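Local coordinates for putative protease (Parabacteroides distasonis ATCC 8503, PDB 3KD4), which is of unknown function but may act as an exported protease, perhaps through a transglutaminase-like domain set between two beta-rich regions, at residues A213-L218 with A309-H314; E246-I251 with A332-K337; I290-N295 with S305-V310. All blocks are in the same frame, centred on the assembly; numbering follows the deposited sequence.

Contact 1: residues A213-L218 with A309-H314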
loop_
_atom_site.group_PDB
_atom_site.type_symbol
_atom_site.label_atom_id
_atom_site.label_comp_id
_atom_site.label_asym_id
_atom_site.label_seq_id
_atom_site.Cartn_x
_atom_site.Cartn_y
_atom_site.Cartn_z
ATOM N N ALA A 213 21.239 10.981 -3.184
ATOM C CA ALA A 213 22.252 10.427 -2.283
ATOM C C ALA A 213 21.670 9.321 -1.375
ATOM O O ALA A 213 22.328 8.318 -1.132
ATOM C CB ALA A 213 22.934 11.527 -1.420
ATOM N N ALA A 214 20.447 9.503 -0.907
ATOM C CA ALA A 214 19.748 8.477 -0.148
ATOM C C ALA A 214 19.662 7.170 -0.959
ATOM O O ALA A 214 20.005 6.073 -0.478
ATOM C CB ALA A 214 18.373 8.966 0.286
ATOM N N LEU A 215 19.217 7.287 -2.204
ATOM C CA LEU A 215 19.107 6.128 -3.109
ATOM C C LEU A 215 20.472 5.505 -3.429
ATOM O O LEU A 215 20.610 4.277 -3.448
ATOM C CB LEU A 215 18.361 6.538 -4.393
ATOM C CG LEU A 215 16.894 6.959 -4.188
ATOM C CD1 LEU A 215 16.257 7.548 -5.467
ATOM C CD2 LEU A 215 16.051 5.789 -3.625
ATOM N N ALA A 216 21.486 6.344 -3.609
ATOM C CA ALA A 216 22.870 5.859 -3.901
ATOM C C ALA A 216 23.425 5.140 -2.687
ATOM O O ALA A 216 24.083 4.105 -2.810
ATOM C CB ALA A 216 23.838 7.029 -4.334
ATOM N N THR A 217 23.149 5.672 -1.507
ATOM C CA THR A 217 23.533 4.953 -0.309
ATOM C C THR A 217 22.874 3.571 -0.211
ATOM O O THR A 217 23.533 2.584 0.117
ATOM C CB THR A 217 23.267 5.779 0.941
ATOM O OG1 THR A 217 24.173 6.908 0.890
ATOM C CG2 THR A 217 23.520 4.924 2.203
ATOM N N LEU A 218 21.585 3.501 -0.490
ATOM C CA LEU A 218 20.895 2.218 -0.487
ATOM C C LEU A 218 21.545 1.247 -1.476
ATOM O O LEU A 218 21.842 0.090 -1.151
ATOM C CB LEU A 218 19.410 2.393 -0.790
ATOM C CG LEU A 218 18.523 1.136 -0.853
ATOM C CD1 LEU A 218 18.551 0.345 0.491
ATOM C CD2 LEU A 218 17.081 1.505 -1.234
ATOM N N ALA A 309 12.694 2.572 -6.906
ATOM C CA ALA A 309 11.915 2.991 -5.761
ATOM C C ALA A 309 10.665 3.734 -6.253
ATOM O O ALA A 309 10.741 4.548 -7.178
ATOM C CB ALA A 309 12.755 3.886 -4.840
ATOM N N VAL A 310 9.524 3.448 -5.627
ATOM C CA VAL A 310 8.260 4.097 -5.953
ATOM C C VAL A 310 7.824 4.960 -4.783
ATOM O O VAL A 310 7.688 4.465 -3.640
ATOM C CB VAL A 310 7.147 3.028 -6.256
ATOM C CG1 VAL A 310 5.837 3.691 -6.744
ATOM C CG2 VAL A 310 7.665 1.981 -7.287
ATOM N N TYR A 311 7.650 6.247 -5.060
ATOM C CA TYR A 311 7.208 7.235 -4.101
ATOM C C TYR A 311 5.818 7.727 -4.459
ATOM O O TYR A 311 5.421 7.697 -5.633
ATOM C CB TYR A 311 8.082 8.488 -4.182
ATOM C CG TYR A 311 9.522 8.313 -3.824
ATOM C CD1 TYR A 311 10.467 7.959 -4.779
ATOM C CD2 TYR A 311 9.943 8.507 -2.527
ATOM C CE1 TYR A 311 11.827 7.845 -4.420
ATOM C CE2 TYR A 311 11.253 8.385 -2.184
ATOM C CZ TYR A 311 12.185 8.058 -3.120
ATOM O OH TYR A 311 13.476 7.913 -2.692
ATOM N N PRO A 312 5.099 8.267 -3.464
ATOM C CA PRO A 312 3.875 8.994 -3.766
ATOM C C PRO A 312 4.140 10.106 -4.737
ATOM O O PRO A 312 5.216 10.735 -4.729
ATOM C CB PRO A 312 3.432 9.559 -2.410
ATOM C CG PRO A 312 4.100 8.703 -1.391
ATOM C CD PRO A 312 5.382 8.193 -2.018
ATOM N N GLY A 313 3.160 10.365 -5.583
ATOM C CA GLY A 313 3.352 11.260 -6.671
ATOM C C GLY A 313 3.419 12.723 -6.306
ATOM O O GLY A 313 3.934 13.514 -7.079
ATOM N N HIS A 314 2.948 13.131 -5.153
ATOM C CA HIS A 314 2.907 14.538 -4.761
ATOM C C HIS A 314 4.191 14.991 -4.023
ATOM O O HIS A 314 4.298 16.117 -3.625
ATOM C CB HIS A 314 1.671 14.769 -3.860
ATOM C CG HIS A 314 1.682 13.978 -2.583
ATOM N ND1 HIS A 314 1.072 12.743 -2.455
ATOM C CD2 HIS A 314 2.212 14.260 -1.365
ATOM C CE1 HIS A 314 1.236 12.300 -1.219
ATOM N NE2 HIS A 314 1.926 13.202 -0.540
#

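Contact 2: residues E246-I251 with A332-K337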
loop_
_atom_site.group_PDB
_atom_site.type_symbol
_atom_site.label_atom_id
_atom_site.label_comp_id
_atom_site.label_asym_id
_atom_site.label_seq_id
_atom_site.Cartn_x
_atom_site.Cartn_y
_atom_site.Cartn_z
ATOM N N GLU A 246 13.133 -15.114 -22.503
ATOM C CA GLU A 246 13.087 -16.418 -21.864
ATOM C C GLU A 246 13.958 -16.347 -20.608
ATOM O O GLU A 246 13.597 -16.865 -19.579
ATOM C CB GLU A 246 13.592 -17.518 -22.824
ATOM C CG GLU A 246 13.578 -18.892 -22.180
ATOM C CD GLU A 246 14.061 -20.011 -23.092
ATOM O OE1 GLU A 246 14.019 -19.851 -24.337
ATOM O OE2 GLU A 246 14.497 -21.054 -22.547
ATOM N N LYS A 247 15.103 -15.684 -20.714
ATOM C CA LYS A 247 15.996 -15.546 -19.578
ATOM C C LYS A 247 15.342 -14.811 -18.418
ATOM O O LYS A 247 15.472 -15.233 -17.259
ATOM C CB LYS A 247 17.266 -14.827 -19.978
ATOM C CG LYS A 247 18.119 -15.547 -20.980
ATOM C CD LYS A 247 19.348 -14.718 -21.197
ATOM C CE LYS A 247 20.367 -15.370 -22.085
ATOM N NZ LYS A 247 21.563 -14.464 -22.098
ATOM N N VAL A 248 14.647 -13.715 -18.715
ATOM C CA VAL A 248 13.916 -12.977 -17.676
ATOM C C VAL A 248 12.880 -13.911 -17.035
ATOM O O VAL A 248 12.765 -13.999 -15.807
ATOM C CB VAL A 248 13.223 -11.676 -18.228
ATOM C CG1 VAL A 248 12.300 -11.041 -17.150
ATOM C CG2 VAL A 248 14.271 -10.668 -18.757
ATOM N N ASN A 249 12.143 -14.636 -17.860
ATOM C CA ASN A 249 11.099 -15.525 -17.332
ATOM C C ASN A 249 11.649 -16.601 -16.420
ATOM O O ASN A 249 11.077 -16.880 -15.380
ATOM C CB ASN A 249 10.331 -16.178 -18.469
ATOM C CG ASN A 249 9.652 -15.166 -19.377
ATOM O OD1 ASN A 249 9.431 -14.002 -18.997
ATOM N ND2 ASN A 249 9.303 -15.613 -20.582
ATOM N N ILE A 250 12.766 -17.191 -16.814
ATOM C CA ILE A 250 13.402 -18.230 -16.014
ATOM C C ILE A 250 13.790 -17.668 -14.633
ATOM O O ILE A 250 13.448 -18.250 -13.593
ATOM C CB ILE A 250 14.628 -18.823 -16.751
ATOM C CG1 ILE A 250 14.165 -19.689 -17.941
ATOM C CG2 ILE A 250 15.486 -19.660 -15.785
ATOM C CD1 ILE A 250 15.292 -20.120 -18.926
ATOM N N ILE A 251 14.419 -16.494 -14.620
ATOM C CA ILE A 251 14.905 -15.906 -13.377
ATOM C C ILE A 251 13.723 -15.482 -12.487
ATOM O O ILE A 251 13.636 -15.865 -11.317
ATOM C CB ILE A 251 15.863 -14.724 -13.630
ATOM C CG1 ILE A 251 17.109 -15.176 -14.420
ATOM C CG2 ILE A 251 16.256 -14.028 -12.288
ATOM C CD1 ILE A 251 17.988 -16.187 -13.720
ATOM N N ALA A 332 13.962 -4.248 -16.187
ATOM C CA ALA A 332 14.794 -5.146 -17.013
ATOM C C ALA A 332 14.725 -4.704 -18.470
ATOM O O ALA A 332 13.646 -4.520 -19.018
ATOM C CB ALA A 332 14.343 -6.585 -16.895
ATOM N N THR A 333 15.879 -4.521 -19.092
ATOM C CA THR A 333 15.916 -4.113 -20.500
ATOM C C THR A 333 16.063 -5.359 -21.365
ATOM O O THR A 333 17.083 -6.033 -21.287
ATOM C CB THR A 333 17.069 -3.176 -20.764
ATOM O OG1 THR A 333 16.971 -2.092 -19.842
ATOM C CG2 THR A 333 17.032 -2.637 -22.215
ATOM N N VAL A 334 15.028 -5.667 -22.137
ATOM C CA VAL A 334 14.946 -6.893 -22.921
ATOM C C VAL A 334 14.901 -6.493 -24.403
ATOM O O VAL A 334 13.928 -5.864 -24.847
ATOM C CB VAL A 334 13.691 -7.686 -22.519
ATOM C CG1 VAL A 334 13.442 -8.875 -23.460
ATOM C CG2 VAL A 334 13.777 -8.117 -21.013
ATOM N N ASP A 335 15.960 -6.804 -25.153
ATOM C CA ASP A 335 16.045 -6.378 -26.570
ATOM C C ASP A 335 15.747 -4.866 -26.710
ATOM O O ASP A 335 14.922 -4.446 -27.519
ATOM C CB ASP A 335 15.080 -7.187 -27.447
ATOM C CG ASP A 335 15.214 -8.671 -27.250
ATOM O OD1 ASP A 335 16.367 -9.172 -27.127
ATOM O OD2 ASP A 335 14.161 -9.355 -27.239
ATOM N N GLY A 336 16.380 -4.054 -25.880
ATOM C CA GLY A 336 16.269 -2.600 -26.035
ATOM C C GLY A 336 14.976 -1.976 -25.512
ATOM O O GLY A 336 14.768 -0.764 -25.686
ATOM N N LYS A 337 14.114 -2.785 -24.891
ATOM C CA LYS A 337 12.819 -2.309 -24.356
ATOM C C LYS A 337 12.660 -2.714 -22.888
ATOM O O LYS A 337 12.769 -3.906 -22.540
ATOM C CB LYS A 337 11.641 -2.891 -25.129
ATOM C CG LYS A 337 11.758 -2.755 -26.677
ATOM C CD LYS A 337 10.462 -3.185 -27.379
ATOM C CE LYS A 337 10.684 -3.499 -28.856
ATOM N NZ LYS A 337 9.356 -3.691 -29.588
#

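Contact 3: residues I290-N295 with S305-V310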
loop_
_atom_site.group_PDB
_atom_site.type_symbol
_atom_site.label_atom_id
_atom_site.label_comp_id
_atom_site.label_asym_id
_atom_site.label_seq_id
_atom_site.Cartn_x
_atom_site.Cartn_y
_atom_site.Cartn_z
ATOM N N ILE A 290 14.380 -9.320 -2.081
ATOM C CA ILE A 290 13.926 -9.965 -3.304
ATOM C C ILE A 290 14.216 -9.110 -4.535
ATOM O O ILE A 290 14.716 -9.607 -5.559
ATOM C CB ILE A 290 12.419 -10.376 -3.193
ATOM C CG1 ILE A 290 12.256 -11.470 -2.125
ATOM C CG2 ILE A 290 11.865 -10.869 -4.552
ATOM C CD1 ILE A 290 10.774 -11.729 -1.698
ATOM N N ALA A 291 13.965 -7.819 -4.423
ATOM C CA ALA A 291 14.272 -6.904 -5.507
ATOM C C ALA A 291 15.754 -6.967 -5.893
ATOM O O ALA A 291 16.075 -6.972 -7.069
ATOM C CB ALA A 291 13.896 -5.471 -5.113
ATOM N N GLN A 292 16.647 -6.996 -4.910
ATOM C CA GLN A 292 18.097 -7.011 -5.190
ATOM C C GLN A 292 18.540 -8.348 -5.718
ATOM O O GLN A 292 19.377 -8.404 -6.610
ATOM C CB GLN A 292 18.928 -6.626 -3.959
ATOM C CG GLN A 292 20.446 -6.583 -4.191
ATOM C CD GLN A 292 20.910 -5.582 -5.235
ATOM O OE1 GLN A 292 20.122 -4.816 -5.773
ATOM N NE2 GLN A 292 22.219 -5.574 -5.505
ATOM N N LEU A 293 17.967 -9.431 -5.192
ATOM C CA LEU A 293 18.285 -10.770 -5.699
ATOM C C LEU A 293 17.945 -10.907 -7.204
ATOM O O LEU A 293 18.751 -11.374 -8.034
ATOM C CB LEU A 293 17.533 -11.828 -4.881
ATOM C CG LEU A 293 17.763 -13.263 -5.362
ATOM C CD1 LEU A 293 19.284 -13.568 -5.363
ATOM C CD2 LEU A 293 16.965 -14.317 -4.530
ATOM N N LEU A 294 16.748 -10.476 -7.553
ATOM C CA LEU A 294 16.286 -10.506 -8.933
ATOM C C LEU A 294 17.205 -9.624 -9.810
ATOM O O LEU A 294 17.666 -10.034 -10.858
ATOM C CB LEU A 294 14.838 -10.005 -8.942
ATOM C CG LEU A 294 14.044 -9.859 -10.236
ATOM C CD1 LEU A 294 13.938 -11.199 -10.995
ATOM C CD2 LEU A 294 12.659 -9.238 -9.923
ATOM N N ASN A 295 17.471 -8.399 -9.355
ATOM C CA ASN A 295 18.395 -7.505 -10.057
ATOM C C ASN A 295 19.791 -8.131 -10.283
ATOM O O ASN A 295 20.321 -8.101 -11.408
ATOM C CB ASN A 295 18.499 -6.194 -9.259
ATOM C CG ASN A 295 19.391 -5.175 -9.921
ATOM O OD1 ASN A 295 19.228 -4.858 -11.098
ATOM N ND2 ASN A 295 20.360 -4.683 -9.172
ATOM N N SER A 305 19.604 -4.492 -15.765
ATOM C CA SER A 305 18.531 -4.321 -14.801
ATOM C C SER A 305 18.926 -3.383 -13.664
ATOM O O SER A 305 20.113 -3.219 -13.318
ATOM C CB SER A 305 18.101 -5.687 -14.206
ATOM O OG SER A 305 17.661 -6.573 -15.251
ATOM N N GLU A 306 17.917 -2.778 -13.065
ATOM C CA GLU A 306 18.111 -1.881 -11.922
ATOM C C GLU A 306 16.916 -1.929 -10.971
ATOM O O GLU A 306 15.772 -2.079 -11.414
ATOM C CB GLU A 306 18.210 -0.449 -12.437
ATOM C CG GLU A 306 19.571 0.147 -12.485
ATOM C CD GLU A 306 19.509 1.671 -12.740
ATOM O OE1 GLU A 306 19.104 2.048 -13.846
ATOM O OE2 GLU A 306 19.835 2.450 -11.813
ATOM N N VAL A 307 17.170 -1.716 -9.686
ATOM C CA VAL A 307 16.110 -1.581 -8.692
ATOM C C VAL A 307 15.499 -0.179 -8.821
ATOM O O VAL A 307 16.199 0.810 -9.108
ATOM C CB VAL A 307 16.639 -1.874 -7.260
ATOM C CG1 VAL A 307 15.555 -1.651 -6.211
ATOM C CG2 VAL A 307 17.197 -3.320 -7.180
ATOM N N LEU A 308 14.184 -0.108 -8.641
ATOM C CA LEU A 308 13.442 1.143 -8.668
ATOM C C LEU A 308 12.726 1.335 -7.349
ATOM O O LEU A 308 12.195 0.384 -6.771
ATOM C CB LEU A 308 12.380 1.112 -9.780
ATOM C CG LEU A 308 12.813 0.673 -11.183
ATOM C CD1 LEU A 308 11.605 0.752 -12.155
ATOM C CD2 LEU A 308 13.987 1.545 -11.684
ATOM N N ALA A 309 12.694 2.572 -6.906
ATOM C CA ALA A 309 11.915 2.991 -5.761
ATOM C C ALA A 309 10.665 3.734 -6.253
ATOM O O ALA A 309 10.741 4.548 -7.178
ATOM C CB ALA A 309 12.755 3.886 -4.840
ATOM N N VAL A 310 9.524 3.448 -5.627
ATOM C CA VAL A 310 8.260 4.097 -5.953
ATOM C C VAL A 310 7.824 4.960 -4.783
ATOM O O VAL A 310 7.688 4.465 -3.640
ATOM C CB VAL A 310 7.147 3.028 -6.256
ATOM C CG1 VAL A 310 5.837 3.691 -6.744
ATOM C CG2 VAL A 310 7.665 1.981 -7.287
#

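Contact 1: residues A213-L218 with A309-H314
In the middle region of the chain, helix 211-222 meets the central strand of a five-stranded antiparallel sheet where Leu215 reaches Ala309 and Tyr311. A single leucine branch does most of the touching: CD2 of Leu215 lies 4.0 Å from CB of Ala309 and 3.5 Å from OH of Tyr311. The phenol oxygen also has CG and CD1 of Leu215 within 3.9 Å, so the isobutyl end gathers around the end of the tyrosine. Leucine and tyrosine approach from opposite directions. In Leu215, chi1 (-64°) carries CG away from the carbonyl carbon toward the strand, and with CD1 extended from CA (chi2 172°), CD2 is the branch turned to Ala309 CB and Tyr311 OH. Ala309 and Tyr311, two residues apart, point the same way from the strand. The methyl of Ala309 is short enough for the leucine to come close to the backbone, whereas the longer tyrosine spans the distance further along. No hydrogen bond joins the two segments; the grip is van der Waals contact between buried groups. Val356 of the neighbouring strand 353-357 touches both Leu215 and Tyr311 and pairs through its backbone with Ala309, while Ile325, Thr317 and Cys320 close in from the loops.

Contact 2: residues E246-I251 with A332-K337
Ala332 starts the contact on strand 327-334 by turning its methyl toward Val248 of helix 244-258. The approach is loose, with CB of Ala332 4.5 Å from CG2 of Val248, and the small side chain lets the helix sit near the strand: the CA atoms of these two residues are 7.9 Å apart. Thr333 points the other way, as strand alternation requires, and its OG1 is hydrogen-bonded to Asp338. Val334 returns to the helix side and makes the closest contact, its CG2 lying 3.4 Å from CG2 of Val248, tighter than usual for two methyl carbons. In both valines this branch is opposite the carbonyl carbon (chi1 171° in Val334, 172° in Val248), and the side chains cross obliquely, so that one methyl of each meets. Beta-branched valine suits both places, being compact, apolar and stiff about its first bond. Asp335 then leaves the strand with positive phi, and its backbone N is hydrogen-bonded to OE1 of Glu244, which ties the turn to the beginning of the helix. Gly336 also has positive phi (78°), a conformation that glycine adopts readily. Lys337 closes the turn: its O accepts from Val334 N at 2.9 Å, and its N donates to Val334 O at 3.1 Å. Val248 also touches Leu341 and Gln339 of the returning strand and Ile303 from a loop. A two-residue beta hairpin with a type I' turn, laid by one face of its strands against a helix, is what these segments form together.

Contact 3: residues I290-N295 with S305-V310
In Asn295, chi1 (-178°) swings CG opposite the backbone N, sending the amide over toward the start of the strand, and CB lies against Val307, which turns CG2 opposite its own carbonyl carbon (chi1 176°); the two side chains cross at about a right angle. CB of Asn295 is 3.8 Å from CG2 of Val307. Gln292 bends at its second torsion (chi2 61°), which brings OE1 to 3.6 Å from the same methyl. One turn earlier in the helix than Asn295, Ala291 offers its CB, 4.3 Å from CG1 of Val307, and its small side chain suits the close spacing, 8.0 Å between the axes of the nearly antiparallel helix and strand. The amide end of Asn295 lies beside the strand backbone; as modelled, OD1 is 2.9 Å from Ser305 O, though which amide atom is nitrogen is doubtful. Replacing Asn295 by a leucine would remove this amide, and the backbone of Ser305 and Glu306 would probably lose a polar neighbour on the helix side. Asn299, one turn on, gives its ND2 to Ser305 O and to Asn295 O, while Ser305 OG bonds to Ile303 O and Glu306 OE2 to Ser359. The buried valine thus sits against a mixed surface, Ala291 and Asn295 CB together with the carboxamide oxygen of Gln292, while the amide of Asn295, whichever way it is turned, lies by the backbone of Ser305 and Glu306.

In the fold
All three contacts are buried and join a helix to the same antiparallel sheet of the middle region. The segments of contacts 1 and 3 overlap at Ala309 and Val310 on strand 305-312; helix 287-300 meets the strand's beginning in contact 3, helix 211-222 its later part in contact 1. Contact 2 uses the neighbouring strand 327-334 and lies farther out, its centre about 27 Å from that of the chain against about 16 and 18 Å for contacts 1 and 3. It still touches contact 3, through Ile251 with Leu294 and Ala332 with Ser305. Contact 2 is purely aliphatic and contact 1 adds a phenol oxygen, whereas contact 3, the most extensive, sets one amide beside strand backbone and another against a valine methyl.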